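PDB 5NCR: tyrosine phosphatase from Orf virus, which acts as a homodimeric tyrosine phosphatase with triple substrate specificity, probably also removing phosphate from phosphoserine in proteins and countering host interferon signalling through STAT1. Local coordinates for residues L11-T16 against E163-R168; V35-A40 against D156-F161. The protein carries 2 engineered substitutions. All blocks are in the same frame, centred on the assembly; numbering follows the deposited sequence.

In the fold
Two arginines near the end of the chain meet early segments: Arg168 hydrogen-bonds to 11-16 in contact 1, whereas Arg158 packs on 35-40 in contact 2. The centres of the contacts lie about 17 Å apart. Segments 156-161 and 163-168 adjoin in the sequence, linking helix 140-158 to helix 165-177, and Phe161 N donates to Glu163 OE2 across this junction. Contact 2 is the more central, about 8 Å from the chain centre against about 14 Å for contact 1. Both border the loop before helix 118-134, where this family carries its phosphate-binding P-loop: Arg158 bonds to it, and Glu163 packs on Val116 and Asn117. Contact 1 also reaches the dimer interface through Cys15.

Contact 1: residues L11-T16 against E163-R168; sequences LLLRCT and ENANFR
Arg168 reaches the C-terminal end of helix 7-15 with two charged hydrogen bonds. Its NH2 donates to Leu13 O at 3.1 Å; the bond is nearly straight (174°), and the acceptor lies in the guanidinium plane. Its NE donates to Thr16 OG1 at 2.8 Å, more bent and with the hydroxyl tilted slightly out of that plane. The same OG1 donates to Leu12 O, 2.8 Å away, because a chi1 of 56° folds the hydroxyl back over the helix. Leu12 O thus holds two donors, Thr16 N and Thr16 OG1, approaching from opposite faces of its carbonyl plane. On the far branch of the guanidinium, Arg168 NH1 donates to Leu162 O and, weakly, to Glu163 O, so the group spans both segments.

Thr16 is the first residue to leave the helix, so this is a cationic side chain set at a helix C-terminus, where the helix dipole would be expected to favour it. The neighbouring Cys15 forms the interchain disulfide with Cys15 of the second subunit. Asn164, by contrast, N-caps helix 165-177, its OD1 accepting from Phe167 N at 3.1 Å.

Nonpolar and face contacts complete the junction. Thr16 O stands 3.2 Å above one guanidinium face, off toward the rim, while Leu13 CD1 lies over the opposite face, 3.6 Å from Arg168 NH2. That methyl also packs on Ala165, with Leu13 CD1 3.3 Å from Ala165 O and 4.3 Å from Ala165 CB. A water donates to both Thr16 O and Glu163 OE1, bridging the segments; Glu163 OE2 is salt-bridged to Arg155.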
loop_
_atom_site.group_PDB
_atom_site.type_symbol
_atom_site.label_atom_id
_atom_site.label_comp_id
_atom_site.label_asym_id
_atom_site.label_seq_id
_atom_site.Cartn_x
_atom_site.Cartn_y
_atom_site.Cartn_z
ATOM N N LEU B 11 7.573 2.224 3.132
ATOM C CA LEU B 11 6.567 2.025 2.073
ATOM C C LEU B 11 5.159 1.987 2.745
ATOM O O LEU B 11 4.256 2.707 2.320
ATOM C CB LEU B 11 6.834 0.678 1.389
ATOM C CG LEU B 11 6.787 0.564 -0.117
ATOM C CD1 LEU B 11 7.614 1.659 -0.833
ATOM C CD2 LEU B 11 7.330 -0.776 -0.539
ATOM N N LEU B 12 4.998 1.160 3.783
ATOM C CA LEU B 12 3.725 1.017 4.515
ATOM C C LEU B 12 3.316 2.299 5.265
ATOM O O LEU B 12 2.144 2.673 5.230
ATOM C CB LEU B 12 3.724 -0.205 5.452
ATOM C CG LEU B 12 2.381 -0.571 6.131
ATOM C CD1 LEU B 12 1.225 -0.718 5.092
ATOM C CD2 LEU B 12 2.533 -1.820 6.957
ATOM N N LEU B 13 4.292 3.003 5.873
ATOM C CA LEU B 13 4.026 4.280 6.524
ATOM C C LEU B 13 3.432 5.275 5.506
ATOM O O LEU B 13 2.486 5.962 5.840
ATOM C CB LEU B 13 5.303 4.832 7.144
ATOM C CG LEU B 13 5.096 6.076 8.011
ATOM C CD1 LEU B 13 4.267 5.745 9.292
ATOM C CD2 LEU B 13 6.415 6.710 8.359
ATOM N N ARG B 14 3.950 5.285 4.248
ATOM C CA ARG B 14 3.445 6.094 3.144
ATOM C C ARG B 14 2.079 5.609 2.701
ATOM O O ARG B 14 1.215 6.468 2.505
ATOM C CB ARG B 14 4.430 6.109 1.961
ATOM C CG ARG B 14 4.220 7.318 1.073
ATOM C CD ARG B 14 5.137 7.319 -0.132
ATOM N NE ARG B 14 4.708 8.307 -1.126
ATOM C CZ ARG B 14 5.335 8.537 -2.274
ATOM N NH1 ARG B 14 6.435 7.862 -2.584
ATOM N NH2 ARG B 14 4.869 9.446 -3.120
ATOM N N CYS B 15 1.877 4.257 2.501
ATOM C CA CYS B 15 0.566 3.643 2.164
ATOM C C CYS B 15 -0.538 4.105 3.138
ATOM O O CYS B 15 -1.696 4.256 2.734
ATOM C CB CYS B 15 0.651 2.122 2.186
ATOM S SG CYS B 15 1.426 1.383 0.730
ATOM N N THR B 16 -0.184 4.273 4.418
ATOM C CA THR B 16 -1.125 4.634 5.479
ATOM C C THR B 16 -1.129 6.144 5.823
ATOM O O THR B 16 -1.794 6.548 6.797
ATOM C CB THR B 16 -0.893 3.743 6.703
ATOM O OG1 THR B 16 0.459 3.840 7.144
ATOM C CG2 THR B 16 -1.269 2.294 6.457
ATOM N N GLU B 163 -3.081 9.015 13.034
ATOM C CA GLU B 163 -2.551 10.012 12.117
ATOM C C GLU B 163 -1.079 10.244 12.423
ATOM O O GLU B 163 -0.289 10.517 11.519
ATOM C CB GLU B 163 -3.373 11.327 12.225
ATOM C CG GLU B 163 -4.887 11.133 12.076
ATOM C CD GLU B 163 -5.334 10.538 10.757
ATOM O OE1 GLU B 163 -4.731 10.903 9.729
ATOM O OE2 GLU B 163 -6.253 9.687 10.749
ATOM N N ASN B 164 -0.710 10.112 13.703
ATOM C CA ASN B 164 0.646 10.249 14.206
ATOM C C ASN B 164 1.533 9.196 13.495
ATOM O O ASN B 164 1.419 7.991 13.751
ATOM C CB ASN B 164 0.656 10.050 15.728
ATOM C CG ASN B 164 1.982 10.298 16.376
ATOM O OD1 ASN B 164 3.019 9.867 15.911
ATOM N ND2 ASN B 164 1.985 11.001 17.475
ATOM N N ALA B 165 2.367 9.681 12.554
ATOM C CA ALA B 165 3.288 8.887 11.738
ATOM C C ALA B 165 4.349 8.190 12.589
ATOM O O ALA B 165 4.698 7.066 12.288
ATOM C CB ALA B 165 3.945 9.763 10.695
ATOM N N ASN B 166 4.804 8.823 13.690
ATOM C CA ASN B 166 5.779 8.271 14.638
ATOM C C ASN B 166 5.265 6.960 15.253
ATOM O O ASN B 166 5.971 5.946 15.237
ATOM C CB ASN B 166 6.133 9.318 15.725
ATOM C CG ASN B 166 6.753 8.795 17.015
ATOM O OD1 ASN B 166 6.304 9.119 18.128
ATOM N ND2 ASN B 166 7.808 8.012 16.909
ATOM N N PHE B 167 4.024 6.976 15.737
ATOM C CA PHE B 167 3.362 5.835 16.356
ATOM C C PHE B 167 3.079 4.778 15.305
ATOM O O PHE B 167 3.278 3.597 15.572
ATOM C CB PHE B 167 2.020 6.268 17.001
ATOM C CG PHE B 167 2.078 7.153 18.229
ATOM C CD1 PHE B 167 3.308 7.518 18.795
ATOM C CD2 PHE B 167 0.908 7.607 18.836
ATOM C CE1 PHE B 167 3.358 8.348 19.924
ATOM C CE2 PHE B 167 0.963 8.438 19.964
ATOM C CZ PHE B 167 2.186 8.794 20.504
ATOM N N ARG B 168 2.557 5.199 14.136
ATOM C CA ARG B 168 2.215 4.281 13.053
ATOM C C ARG B 168 3.469 3.559 12.571
ATOM O O ARG B 168 3.400 2.364 12.341
ATOM C CB ARG B 168 1.505 5.013 11.910
ATOM C CG ARG B 168 0.510 4.135 11.135
ATOM C CD ARG B 168 -0.410 4.948 10.228
ATOM N NE ARG B 168 0.344 5.666 9.211
ATOM C CZ ARG B 168 0.572 6.970 9.214
ATOM N NH1 ARG B 168 0.090 7.732 10.185
ATOM N NH2 ARG B 168 1.273 7.526 8.236
HETATM O O HOH W 1 -2.709 8.915 8.220
#

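Contact 2: residues V35-A40 against D156-F161; sequences VYLGSA and DLRGAF
Leu37 and Arg158 meet with the leucine branch set against the bent end of the arginine. Leu37 CG sits 3.6 Å above one face of the Arg158 guanidinium, toward its rim, and CD2 lies 3.6 Å from Arg158 NE and equally close to Arg158 CD. A turn at chi3 (60°) swings the guanidinium out of line with the earlier methylenes, so that both the aliphatic part and the planar head rest on one leucine. Beside this, Arg158 NH2 passes 4.0 Å from Gly38 CA. The same Leu37 CD2 methyl also reaches Phe161 CE1 at 3.9 Å, roughly at right angles to its contact with the arginine.

Leu37 O lies 3.5 Å from Arg158 NH1 without a hydrogen bond between them; NH1 and NH2 of Arg158 find their partners outside the two segments. NH1 bonds to Thr29 OG1 and Gly27 O, and NH2 to Gly115 O. Gly115 belongs to the loop between strand 108-111 and helix 118-134, which in dual-specificity phosphatases carries the signature P-loop. Arg158 thus ties the end of helix 140-158 to that loop and to the chain around strand 29-30, a second-shell link consistent with positioning the phosphate site.

The partners are themselves fixed by the fold. Strand 35-38 lies in the sheet between strands 29-30 and 108-111, with backbone bonds from Leu37 to Thr29 and from Gly38 to Val110, while the Leu37 side chain also packs on Ser119 and Ala123 of helix 118-134. On the other segment, Gly159, the first residue beyond helix 140-158, has a positive phi (80°) and turns the chain toward Phe161, whose ring touches Met124 and meets that of Tyr151 with their planes at about 40°.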
loop_
_atom_site.group_PDB
_atom_site.type_symbol
_atom_site.label_atom_id
_atom_site.label_comp_id
_atom_site.label_asym_id
_atom_site.label_seq_id
_atom_site.Cartn_x
_atom_site.Cartn_y
_atom_site.Cartn_z
ATOM N N VAL B 35 -13.206 -5.166 23.641
ATOM C CA VAL B 35 -12.312 -3.996 23.607
ATOM C C VAL B 35 -12.919 -2.876 22.748
ATOM O O VAL B 35 -13.347 -3.106 21.631
ATOM C CB VAL B 35 -10.844 -4.325 23.231
ATOM C CG1 VAL B 35 -9.951 -3.075 23.270
ATOM C CG2 VAL B 35 -10.298 -5.411 24.145
ATOM N N TYR B 36 -12.983 -1.670 23.317
ATOM C CA TYR B 36 -13.545 -0.481 22.700
ATOM C C TYR B 36 -12.493 0.606 22.632
ATOM O O TYR B 36 -11.608 0.688 23.494
ATOM C CB TYR B 36 -14.758 0.024 23.506
ATOM C CG TYR B 36 -15.943 -0.921 23.583
ATOM C CD1 TYR B 36 -15.914 -2.043 24.406
ATOM C CD2 TYR B 36 -17.128 -0.638 22.917
ATOM C CE1 TYR B 36 -17.020 -2.881 24.527
ATOM C CE2 TYR B 36 -18.242 -1.461 23.040
ATOM C CZ TYR B 36 -18.178 -2.592 23.827
ATOM O OH TYR B 36 -19.279 -3.410 23.940
ATOM N N LEU B 37 -12.591 1.421 21.581
ATOM C CA LEU B 37 -11.722 2.552 21.300
ATOM C C LEU B 37 -12.590 3.793 21.421
ATOM O O LEU B 37 -13.662 3.833 20.842
ATOM C CB LEU B 37 -11.118 2.410 19.876
ATOM C CG LEU B 37 -10.349 3.585 19.274
ATOM C CD1 LEU B 37 -9.221 4.012 20.177
ATOM C CD2 LEU B 37 -9.751 3.206 17.927
ATOM N N GLY B 38 -12.136 4.767 22.198
ATOM C CA GLY B 38 -12.885 5.994 22.393
ATOM C C GLY B 38 -12.045 7.197 22.713
ATOM O O GLY B 38 -10.810 7.121 22.751
ATOM N N SER B 39 -12.740 8.326 22.951
ATOM C CA SER B 39 -12.144 9.618 23.266
ATOM C C SER B 39 -12.391 9.975 24.739
ATOM O O SER B 39 -12.991 9.188 25.478
ATOM C CB SER B 39 -12.789 10.680 22.381
ATOM O OG SER B 39 -14.144 10.844 22.768
ATOM N N ALA B 40 -11.995 11.199 25.140
ATOM C CA ALA B 40 -12.226 11.745 26.484
ATOM C C ALA B 40 -13.722 11.838 26.761
ATOM O O ALA B 40 -14.147 11.587 27.888
ATOM C CB ALA B 40 -11.580 13.127 26.619
ATOM N N ASP B 156 -11.950 4.284 8.251
ATOM C CA ASP B 156 -13.228 4.500 7.571
ATOM C C ASP B 156 -14.348 4.699 8.615
ATOM O O ASP B 156 -15.221 5.539 8.403
ATOM C CB ASP B 156 -13.567 3.316 6.636
ATOM C CG ASP B 156 -14.826 3.496 5.793
ATOM O OD1 ASP B 156 -15.209 4.666 5.543
ATOM O OD2 ASP B 156 -15.439 2.460 5.396
ATOM N N LEU B 157 -14.311 3.929 9.728
ATOM C CA LEU B 157 -15.336 4.010 10.782
ATOM C C LEU B 157 -15.188 5.244 11.657
ATOM O O LEU B 157 -16.185 5.755 12.159
ATOM C CB LEU B 157 -15.300 2.760 11.692
ATOM C CG LEU B 157 -15.527 1.383 11.063
ATOM C CD1 LEU B 157 -15.221 0.296 12.056
ATOM C CD2 LEU B 157 -16.930 1.224 10.536
ATOM N N ARG B 158 -13.956 5.698 11.869
ATOM C CA ARG B 158 -13.626 6.744 12.830
ATOM C C ARG B 158 -13.255 8.096 12.242
ATOM O O ARG B 158 -13.213 9.082 12.983
ATOM C CB ARG B 158 -12.518 6.223 13.751
ATOM C CG ARG B 158 -13.103 5.110 14.607
ATOM C CD ARG B 158 -12.264 4.677 15.756
ATOM N NE ARG B 158 -11.967 5.735 16.722
ATOM C CZ ARG B 158 -12.761 6.151 17.704
ATOM N NH1 ARG B 158 -13.997 5.669 17.824
ATOM N NH2 ARG B 158 -12.343 7.080 18.550
ATOM N N GLY B 159 -12.970 8.138 10.943
ATOM C CA GLY B 159 -12.604 9.366 10.239
ATOM C C GLY B 159 -11.157 9.735 10.448
ATOM O O GLY B 159 -10.444 10.009 9.483
ATOM N N ALA B 160 -10.733 9.815 11.723
ATOM C CA ALA B 160 -9.357 10.089 12.103
ATOM C C ALA B 160 -8.919 8.933 12.951
ATOM O O ALA B 160 -9.620 8.562 13.907
ATOM C CB ALA B 160 -9.266 11.371 12.895
ATOM N N PHE B 161 -7.773 8.346 12.597
ATOM C CA PHE B 161 -7.253 7.185 13.305
ATOM C C PHE B 161 -5.774 7.057 13.065
ATOM O O PHE B 161 -5.362 6.919 11.916
ATOM C CB PHE B 161 -8.003 5.899 12.849
ATOM C CG PHE B 161 -7.401 4.605 13.364
ATOM C CD1 PHE B 161 -7.553 4.227 14.691
ATOM C CD2 PHE B 161 -6.709 3.751 12.503
ATOM C CE1 PHE B 161 -6.991 3.030 15.165
ATOM C CE2 PHE B 161 -6.171 2.545 12.969
ATOM C CZ PHE B 161 -6.295 2.200 14.300
#